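Local coordinates for putative hemin ABC transport system, membrane protein (Burkholderia cenocepacia J2315, PDB 5B57), which probably forms the membrane-spanning permease subunit of an ABC importer that carries heme across the cell membrane, at residues R107-G116 with A335-D346; F118-Q126 with I311-R320. All coordinates share one frame; numbering follows the deposited sequence.

Overall arrangement
Both contacts use helix 94-128. Residues 107-116 serve contact 1 and residues 118-126 serve contact 2, with a single residue between them, and the contact centres lie about 13 Å apart. The partners are consecutive in the chain: helix 311-323 supplies contact 2 and helix 327-352 supplies contact 1. In sequence order the segments run 107-116, 118-126, 311-320, 335-346, so both segments of contact 2 fall, in sequence, between the two segments of contact 1. Thr342 of contact 1 also packs on Ile311 of contact 2. Together they join early and late parts of a FecCD-family permease into one buried helical core.

Contact 1 of 2, residues R107-G116 with A335-D346; sequences RVVLALLVGG and ALLGALLTLAAD
The guanidinium of Arg107 meets the carboxylate of Asp346 edge-on and grips it side-on, with NE and NH2 each taking one oxygen. NE bonds to Asp346 OD2 at 2.6 Å, almost straight and within the guanidinium plane, meeting the syn lone pair of OD2. NH2 reaches Asp346 OD1 at 2.8 Å on a more bent path, each atom lying out of the other group's plane, consistent with the 44° turn between the planes. The carboxylate would largely offset the buried arginine charge, which NH1 shares with Asp357 in a second salt bridge.

Beyond this pair the contact is mostly apolar, with leucine branches beside small residues. Leu112 leaves its backbone pointing away, yet CD2 swings back to lie 3.7 Å from Ala339 CB and 3.9 Å from Leu343 CD2. Ala111 CB sits over the backbone of Leu343, a place suited to a short side chain.

Gly115, lacking a side chain, lets the backbones approach: its CA lies 3.3 Å from Gly338 O, and Gly116 CA lies 3.2 Å from Ala335 O, both as CA-H...O contacts. Thr342 is buried here, its OG1 set anti to its own carbonyl carbon (chi1 -55°). That turns the hydroxyl back to donate to Gly338 O, 2.8 Å away, and puts CG2 against Val114 CG1.

The axes come within 6.7 Å at 133° between their directions. Such close, broadly antiparallel packing, with Ala111-xxx-Gly115 on one helix and Ala335-xxx-Ala339 on the other, Gly115 against Ala339 and Gly116 against Ala335, is a GxxxG-like arrangement of transmembrane helices.

Contact 2 of 2, residues F118-Q126 with I311-R320; sequences FGATGAAMQ and IGLVAPHCVR
Knobs-into-holes packing joins helix 118-126 to the kinked helix 311-320, with Gln126 and Pro316 as reciprocal knobs in the helical core of this FecCD-family permease. Pro316 sits among Gly119, Gly122, Ala123 and Gln126. Its ring CB lies 3.8 Å from Ala123 CB, and its nitrogen, having no hydrogen to give to the preceding turn, marks the kink. Glycines suit the hole, since the ring can rest directly on their backbone; Gly122 CA, in turn, makes a CA-H...O contact to Gly312 O. At the other end, Phe118 CB touches Ile311 CG2, while the phenyl ring turns away from that helix.

The axes cross steeply, at 74° and 7.4 Å, which keeps the contact short along each helix, and one buried amide does most of the polar work. With chi1 at -76°, Gln126 CG stands beside its own backbone nitrogen, and a bend at chi2 carries the amide across Pro316. NE2 donates to Gly312 O at 2.8 Å, in both the amide and the carbonyl plane. Gly312 O lies one turn before Pro316, where the proline cannot supply the usual helical donor.

Arg320 comes to the other end of the same amide: Pro316 O lies over one face of its guanidinium, and His317 ND1 accepts from NH2 at its edge. End-on, both terminal nitrogens donate to the single atom Gln126 OE1, NH2 at 2.9 Å in its carbonyl plane and NH1 at 3.2 Å tilted out of it.

Contact 1 of 2, residues R107-G116 with A335-D346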
loop_
_atom_site.group_PDB
_atom_site.type_symbol
_atom_site.label_atom_id
_atom_site.label_comp_id
_atom_site.label_asym_id
_atom_site.label_seq_id
_atom_site.Cartn_x
_atom_site.Cartn_y
_atom_site.Cartn_z
ATOM N N ARG A 107 24.398 -11.110 -29.896
ATOM C CA ARG A 107 23.011 -11.230 -29.501
ATOM C C ARG A 107 22.874 -12.138 -28.292
ATOM O O ARG A 107 22.121 -11.834 -27.362
ATOM C CB ARG A 107 22.193 -11.743 -30.678
ATOM C CG ARG A 107 20.787 -12.063 -30.326
ATOM C CD ARG A 107 19.859 -11.817 -31.474
ATOM N NE ARG A 107 18.533 -12.294 -31.126
ATOM C CZ ARG A 107 17.486 -12.200 -31.930
ATOM N NH1 ARG A 107 17.626 -11.648 -33.126
ATOM N NH2 ARG A 107 16.303 -12.651 -31.544
ATOM N N VAL A 108 23.612 -13.244 -28.266
ATOM C CA VAL A 108 23.552 -14.114 -27.096
ATOM C C VAL A 108 24.128 -13.413 -25.882
ATOM O O VAL A 108 23.536 -13.445 -24.800
ATOM C CB VAL A 108 24.267 -15.449 -27.360
ATOM C CG1 VAL A 108 24.418 -16.181 -26.065
ATOM C CG2 VAL A 108 23.463 -16.286 -28.341
ATOM N N VAL A 109 25.266 -12.732 -26.048
ATOM C CA VAL A 109 25.853 -11.984 -24.935
ATOM C C VAL A 109 24.913 -10.870 -24.463
ATOM O O VAL A 109 24.764 -10.641 -23.260
ATOM C CB VAL A 109 27.249 -11.465 -25.329
ATOM C CG1 VAL A 109 27.475 -10.078 -24.856
ATOM C CG2 VAL A 109 28.244 -12.300 -24.671
ATOM N N LEU A 110 24.233 -10.185 -25.387
ATOM C CA LEU A 110 23.314 -9.135 -24.968
ATOM C C LEU A 110 22.183 -9.710 -24.129
ATOM O O LEU A 110 21.815 -9.134 -23.100
ATOM C CB LEU A 110 22.759 -8.374 -26.184
ATOM C CG LEU A 110 21.891 -7.136 -25.883
ATOM C CD1 LEU A 110 22.694 -6.036 -25.241
ATOM C CD2 LEU A 110 21.235 -6.599 -27.110
ATOM N N ALA A 111 21.640 -10.866 -24.528
ATOM C CA ALA A 111 20.605 -11.499 -23.715
ATOM C C ALA A 111 21.100 -11.819 -22.298
ATOM O O ALA A 111 20.343 -11.668 -21.344
ATOM C CB ALA A 111 20.075 -12.757 -24.391
ATOM N N LEU A 112 22.359 -12.241 -22.130
ATOM C CA LEU A 112 22.879 -12.460 -20.779
ATOM C C LEU A 112 23.012 -11.154 -20.003
ATOM O O LEU A 112 22.665 -11.103 -18.819
ATOM C CB LEU A 112 24.235 -13.170 -20.817
ATOM C CG LEU A 112 24.211 -14.589 -21.348
ATOM C CD1 LEU A 112 25.608 -15.115 -21.419
ATOM C CD2 LEU A 112 23.343 -15.456 -20.467
ATOM N N LEU A 113 23.524 -10.090 -20.640
ATOM C CA LEU A 113 23.626 -8.786 -19.979
ATOM C C LEU A 113 22.265 -8.221 -19.591
ATOM O O LEU A 113 22.137 -7.615 -18.519
ATOM C CB LEU A 113 24.343 -7.787 -20.879
ATOM C CG LEU A 113 25.850 -7.891 -21.050
ATOM C CD1 LEU A 113 26.299 -6.660 -21.823
ATOM C CD2 LEU A 113 26.531 -7.995 -19.692
ATOM N N VAL A 114 21.246 -8.406 -20.439
ATOM C CA VAL A 114 19.914 -7.896 -20.131
ATOM C C VAL A 114 19.294 -8.680 -18.975
ATOM O O VAL A 114 18.859 -8.109 -17.969
ATOM C CB VAL A 114 19.020 -7.931 -21.388
ATOM C CG1 VAL A 114 17.590 -7.950 -21.020
ATOM C CG2 VAL A 114 19.265 -6.715 -22.238
ATOM N N GLY A 115 19.244 -10.002 -19.101
ATOM C CA GLY A 115 18.699 -10.812 -18.024
ATOM C C GLY A 115 19.412 -10.627 -16.703
ATOM O O GLY A 115 18.790 -10.290 -15.701
ATOM N N GLY A 116 20.718 -10.866 -16.678
ATOM C CA GLY A 116 21.469 -10.621 -15.460
ATOM C C GLY A 116 21.294 -9.208 -14.941
ATOM O O GLY A 116 21.201 -8.988 -13.733
ATOM N N ALA A 335 20.225 -12.596 -10.903
ATOM C CA ALA A 335 20.902 -12.276 -12.158
ATOM C C ALA A 335 21.139 -13.534 -13.007
ATOM O O ALA A 335 20.844 -13.530 -14.210
ATOM C CB ALA A 335 22.196 -11.509 -11.877
ATOM N N LEU A 336 21.620 -14.633 -12.402
ATOM C CA LEU A 336 21.719 -15.886 -13.148
ATOM C C LEU A 336 20.361 -16.315 -13.699
ATOM O O LEU A 336 20.220 -16.562 -14.902
ATOM C CB LEU A 336 22.297 -16.990 -12.283
ATOM C CG LEU A 336 23.725 -16.923 -11.755
ATOM C CD1 LEU A 336 23.977 -18.187 -10.975
ATOM C CD2 LEU A 336 24.692 -16.804 -12.896
ATOM N N LEU A 337 19.345 -16.410 -12.839
ATOM C CA LEU A 337 18.025 -16.800 -13.333
ATOM C C LEU A 337 17.468 -15.796 -14.350
ATOM O O LEU A 337 16.752 -16.185 -15.293
ATOM C CB LEU A 337 17.038 -16.970 -12.181
ATOM C CG LEU A 337 15.672 -17.413 -12.718
ATOM C CD1 LEU A 337 15.790 -18.806 -13.360
ATOM C CD2 LEU A 337 14.563 -17.341 -11.666
ATOM N N GLY A 338 17.773 -14.507 -14.196
ATOM C CA GLY A 338 17.325 -13.553 -15.201
ATOM C C GLY A 338 18.001 -13.777 -16.543
ATOM O O GLY A 338 17.356 -13.788 -17.594
ATOM N N ALA A 339 19.323 -13.937 -16.519
ATOM C CA ALA A 339 20.027 -14.294 -17.736
ATOM C C ALA A 339 19.476 -15.591 -18.311
ATOM O O ALA A 339 19.243 -15.692 -19.520
ATOM C CB ALA A 339 21.523 -14.399 -17.454
ATOM N N LEU A 340 19.197 -16.573 -17.455
ATOM C CA LEU A 340 18.625 -17.816 -17.962
ATOM C C LEU A 340 17.245 -17.590 -18.592
ATOM O O LEU A 340 16.955 -18.108 -19.675
ATOM C CB LEU A 340 18.559 -18.869 -16.855
ATOM C CG LEU A 340 18.049 -20.203 -17.393
ATOM C CD1 LEU A 340 18.938 -20.730 -18.534
ATOM C CD2 LEU A 340 17.975 -21.205 -16.278
ATOM N N LEU A 341 16.391 -16.799 -17.953
ATOM C CA LEU A 341 15.048 -16.607 -18.498
ATOM C C LEU A 341 15.057 -15.752 -19.778
ATOM O O LEU A 341 14.349 -16.060 -20.740
ATOM C CB LEU A 341 14.134 -15.992 -17.424
ATOM C CG LEU A 341 13.775 -16.899 -16.238
ATOM C CD1 LEU A 341 13.340 -16.056 -15.060
ATOM C CD2 LEU A 341 12.684 -17.895 -16.600
ATOM N N THR A 342 15.831 -14.661 -19.805
ATOM C CA THR A 342 15.863 -13.789 -20.983
ATOM C C THR A 342 16.328 -14.544 -22.216
ATOM O O THR A 342 15.749 -14.429 -23.301
ATOM C CB THR A 342 16.806 -12.620 -20.732
ATOM O OG1 THR A 342 16.411 -11.949 -19.539
ATOM C CG2 THR A 342 16.791 -11.666 -21.898
ATOM N N LEU A 343 17.420 -15.281 -22.061
ATOM C CA LEU A 343 17.947 -16.099 -23.137
ATOM C C LEU A 343 16.924 -17.141 -23.599
ATOM O O LEU A 343 16.699 -17.320 -24.800
ATOM C CB LEU A 343 19.230 -16.734 -22.621
ATOM C CG LEU A 343 20.116 -17.651 -23.416
ATOM C CD1 LEU A 343 20.717 -16.905 -24.584
ATOM C CD2 LEU A 343 21.161 -18.056 -22.410
ATOM N N ALA A 344 16.282 -17.830 -22.652
ATOM C CA ALA A 344 15.190 -18.730 -23.008
ATOM C C ALA A 344 14.115 -18.004 -23.813
ATOM O O ALA A 344 13.538 -18.580 -24.756
ATOM C CB ALA A 344 14.594 -19.350 -21.743
ATOM N N ALA A 345 13.855 -16.732 -23.469
ATOM C CA ALA A 345 12.866 -15.927 -24.183
ATOM C C ALA A 345 13.332 -15.528 -25.580
ATOM O O ALA A 345 12.497 -15.447 -26.495
ATOM C CB ALA A 345 12.515 -14.680 -23.391
ATOM N N ASP A 346 14.642 -15.241 -25.767
ATOM C CA ASP A 346 15.110 -14.813 -27.088
ATOM C C ASP A 346 15.352 -15.997 -27.996
ATOM O O ASP A 346 15.085 -15.923 -29.202
ATOM C CB ASP A 346 16.380 -13.970 -26.996
ATOM C CG ASP A 346 16.718 -13.263 -28.325
ATOM O OD1 ASP A 346 15.932 -12.385 -28.751
ATOM O OD2 ASP A 346 17.775 -13.568 -28.933
#

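Contact 2 of 2, residues F118-Q126 with I311-R320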
loop_
_atom_site.group_PDB
_atom_site.type_symbol
_atom_site.label_atom_id
_atom_site.label_comp_id
_atom_site.label_asym_id
_atom_site.label_seq_id
_atom_site.Cartn_x
_atom_site.Cartn_y
_atom_site.Cartn_z
ATOM N N PHE A 118 18.648 -7.013 -15.349
ATOM C CA PHE A 118 17.341 -6.764 -14.779
ATOM C C PHE A 118 17.119 -7.587 -13.508
ATOM O O PHE A 118 16.587 -7.068 -12.513
ATOM C CB PHE A 118 16.275 -7.054 -15.829
ATOM C CG PHE A 118 16.034 -5.922 -16.758
ATOM C CD1 PHE A 118 15.563 -4.720 -16.281
ATOM C CD2 PHE A 118 16.225 -6.059 -18.105
ATOM C CE1 PHE A 118 15.303 -3.661 -17.134
ATOM C CE2 PHE A 118 15.964 -5.008 -18.961
ATOM C CZ PHE A 118 15.506 -3.807 -18.467
ATOM N N GLY A 119 17.527 -8.863 -13.524
ATOM C CA GLY A 119 17.442 -9.702 -12.333
ATOM C C GLY A 119 18.065 -9.059 -11.107
ATOM O O GLY A 119 17.423 -8.941 -10.054
ATOM N N ALA A 120 19.319 -8.605 -11.237
ATOM C CA ALA A 120 20.063 -8.040 -10.124
ATOM C C ALA A 120 19.503 -6.686 -9.691
ATOM O O ALA A 120 19.346 -6.428 -8.500
ATOM C CB ALA A 120 21.539 -7.914 -10.502
ATOM N N THR A 121 19.219 -5.789 -10.633
ATOM C CA THR A 121 18.698 -4.489 -10.210
ATOM C C THR A 121 17.313 -4.624 -9.590
ATOM O O THR A 121 16.952 -3.838 -8.706
ATOM C CB THR A 121 18.669 -3.475 -11.375
ATOM O OG1 THR A 121 18.082 -4.065 -12.545
ATOM C CG2 THR A 121 20.078 -2.942 -11.688
ATOM N N GLY A 122 16.535 -5.623 -10.014
ATOM C CA GLY A 122 15.225 -5.825 -9.408
ATOM C C GLY A 122 15.331 -6.308 -7.972
ATOM O O GLY A 122 14.646 -5.797 -7.070
ATOM N N ALA A 123 16.191 -7.313 -7.749
ATOM C CA ALA A 123 16.508 -7.765 -6.403
ATOM C C ALA A 123 16.895 -6.595 -5.500
ATOM O O ALA A 123 16.419 -6.495 -4.360
ATOM C CB ALA A 123 17.620 -8.806 -6.465
ATOM N N ALA A 124 17.733 -5.683 -6.003
ATOM C CA ALA A 124 18.129 -4.539 -5.195
ATOM C C ALA A 124 16.940 -3.637 -4.906
ATOM O O ALA A 124 16.673 -3.295 -3.747
ATOM C CB ALA A 124 19.247 -3.755 -5.882
ATOM N N MET A 125 16.189 -3.264 -5.946
ATOM C CA MET A 125 15.065 -2.348 -5.743
ATOM C C MET A 125 13.990 -2.954 -4.853
ATOM O O MET A 125 13.381 -2.244 -4.048
ATOM C CB MET A 125 14.475 -1.941 -7.076
ATOM C CG MET A 125 15.414 -1.070 -7.871
ATOM S SD MET A 125 15.049 0.655 -7.586
ATOM C CE MET A 125 13.347 0.712 -8.145
ATOM N N GLN A 126 13.736 -4.264 -4.976
ATOM C CA GLN A 126 12.713 -4.882 -4.136
ATOM C C GLN A 126 13.142 -4.940 -2.677
ATOM O O GLN A 126 12.308 -4.821 -1.767
ATOM C CB GLN A 126 12.393 -6.270 -4.657
ATOM C CG GLN A 126 11.536 -6.189 -5.877
ATOM C CD GLN A 126 11.781 -7.311 -6.849
ATOM O OE1 GLN A 126 11.682 -8.495 -6.500
ATOM N NE2 GLN A 126 12.088 -6.950 -8.088
ATOM N N ILE A 311 11.221 -9.283 -16.455
ATOM C CA ILE A 311 12.255 -10.149 -15.873
ATOM C C ILE A 311 12.617 -9.680 -14.467
ATOM O O ILE A 311 12.663 -10.480 -13.532
ATOM C CB ILE A 311 13.511 -10.239 -16.771
ATOM C CG1 ILE A 311 13.353 -11.325 -17.815
ATOM C CG2 ILE A 311 14.768 -10.650 -15.955
ATOM C CD1 ILE A 311 12.455 -10.964 -18.848
ATOM N N GLY A 312 12.879 -8.381 -14.295
ATOM C CA GLY A 312 13.296 -7.855 -12.999
ATOM C C GLY A 312 12.270 -8.022 -11.882
ATOM O O GLY A 312 12.609 -7.785 -10.714
ATOM N N LEU A 313 11.021 -8.387 -12.211
ATOM C CA LEU A 313 10.030 -8.789 -11.217
ATOM C C LEU A 313 10.091 -10.294 -10.983
ATOM O O LEU A 313 10.266 -10.739 -9.847
ATOM C CB LEU A 313 8.632 -8.373 -11.674
ATOM C CG LEU A 313 7.834 -7.285 -10.947
ATOM C CD1 LEU A 313 8.529 -5.942 -10.952
ATOM C CD2 LEU A 313 6.474 -7.129 -11.592
ATOM N N VAL A 314 10.007 -11.077 -12.063
ATOM C CA VAL A 314 9.960 -12.540 -11.980
ATOM C C VAL A 314 11.234 -13.112 -11.355
ATOM O O VAL A 314 11.183 -13.897 -10.407
ATOM C CB VAL A 314 9.725 -13.147 -13.377
ATOM C CG1 VAL A 314 9.912 -14.663 -13.336
ATOM C CG2 VAL A 314 8.358 -12.774 -13.904
ATOM N N ALA A 315 12.386 -12.798 -11.918
ATOM C CA ALA A 315 13.572 -13.534 -11.499
ATOM C C ALA A 315 13.855 -13.378 -10.011
ATOM O O ALA A 315 13.924 -14.406 -9.323
ATOM C CB ALA A 315 14.764 -13.160 -12.379
ATOM N N PRO A 316 13.962 -12.180 -9.429
ATOM C CA PRO A 316 14.302 -12.127 -7.996
ATOM C C PRO A 316 13.225 -12.694 -7.109
ATOM O O PRO A 316 13.486 -12.907 -5.916
ATOM C CB PRO A 316 14.516 -10.635 -7.727
ATOM C CG PRO A 316 13.760 -9.970 -8.745
ATOM C CD PRO A 316 13.690 -10.840 -9.964
ATOM N N HIS A 317 12.037 -12.968 -7.649
ATOM C CA HIS A 317 10.974 -13.565 -6.857
ATOM C C HIS A 317 11.070 -15.079 -6.782
ATOM O O HIS A 317 10.726 -15.658 -5.754
ATOM C CB HIS A 317 9.603 -13.183 -7.407
ATOM C CG HIS A 317 8.487 -13.454 -6.447
ATOM N ND1 HIS A 317 8.185 -12.611 -5.395
ATOM C CD2 HIS A 317 7.631 -14.498 -6.349
ATOM C CE1 HIS A 317 7.174 -13.112 -4.709
ATOM N NE2 HIS A 317 6.824 -14.259 -5.264
ATOM N N CYS A 318 11.533 -15.749 -7.823
ATOM C CA CYS A 318 11.676 -17.195 -7.704
ATOM C C CYS A 318 12.904 -17.544 -6.886
ATOM O O CYS A 318 12.863 -18.463 -6.054
ATOM C CB CYS A 318 11.741 -17.842 -9.086
ATOM S SG CYS A 318 10.484 -17.235 -10.231
ATOM N N VAL A 319 14.000 -16.818 -7.102
ATOM C CA VAL A 319 15.213 -17.099 -6.351
ATOM C C VAL A 319 14.949 -16.914 -4.873
ATOM O O VAL A 319 15.461 -17.671 -4.031
ATOM C CB VAL A 319 16.358 -16.200 -6.829
ATOM C CG1 VAL A 319 17.500 -16.255 -5.820
ATOM C CG2 VAL A 319 16.788 -16.573 -8.267
ATOM N N ARG A 320 14.106 -15.931 -4.536
ATOM C CA ARG A 320 13.745 -15.699 -3.135
ATOM C C ARG A 320 12.983 -16.889 -2.546
ATOM O O ARG A 320 13.356 -17.420 -1.493
ATOM C CB ARG A 320 12.924 -14.421 -3.022
ATOM C CG ARG A 320 13.707 -13.194 -2.625
ATOM C CD ARG A 320 12.734 -12.134 -2.144
ATOM N NE ARG A 320 11.721 -11.876 -3.162
ATOM C CZ ARG A 320 11.767 -10.851 -4.000
ATOM N NH1 ARG A 320 12.768 -9.981 -3.936
ATOM N NH2 ARG A 320 10.804 -10.682 -4.889
#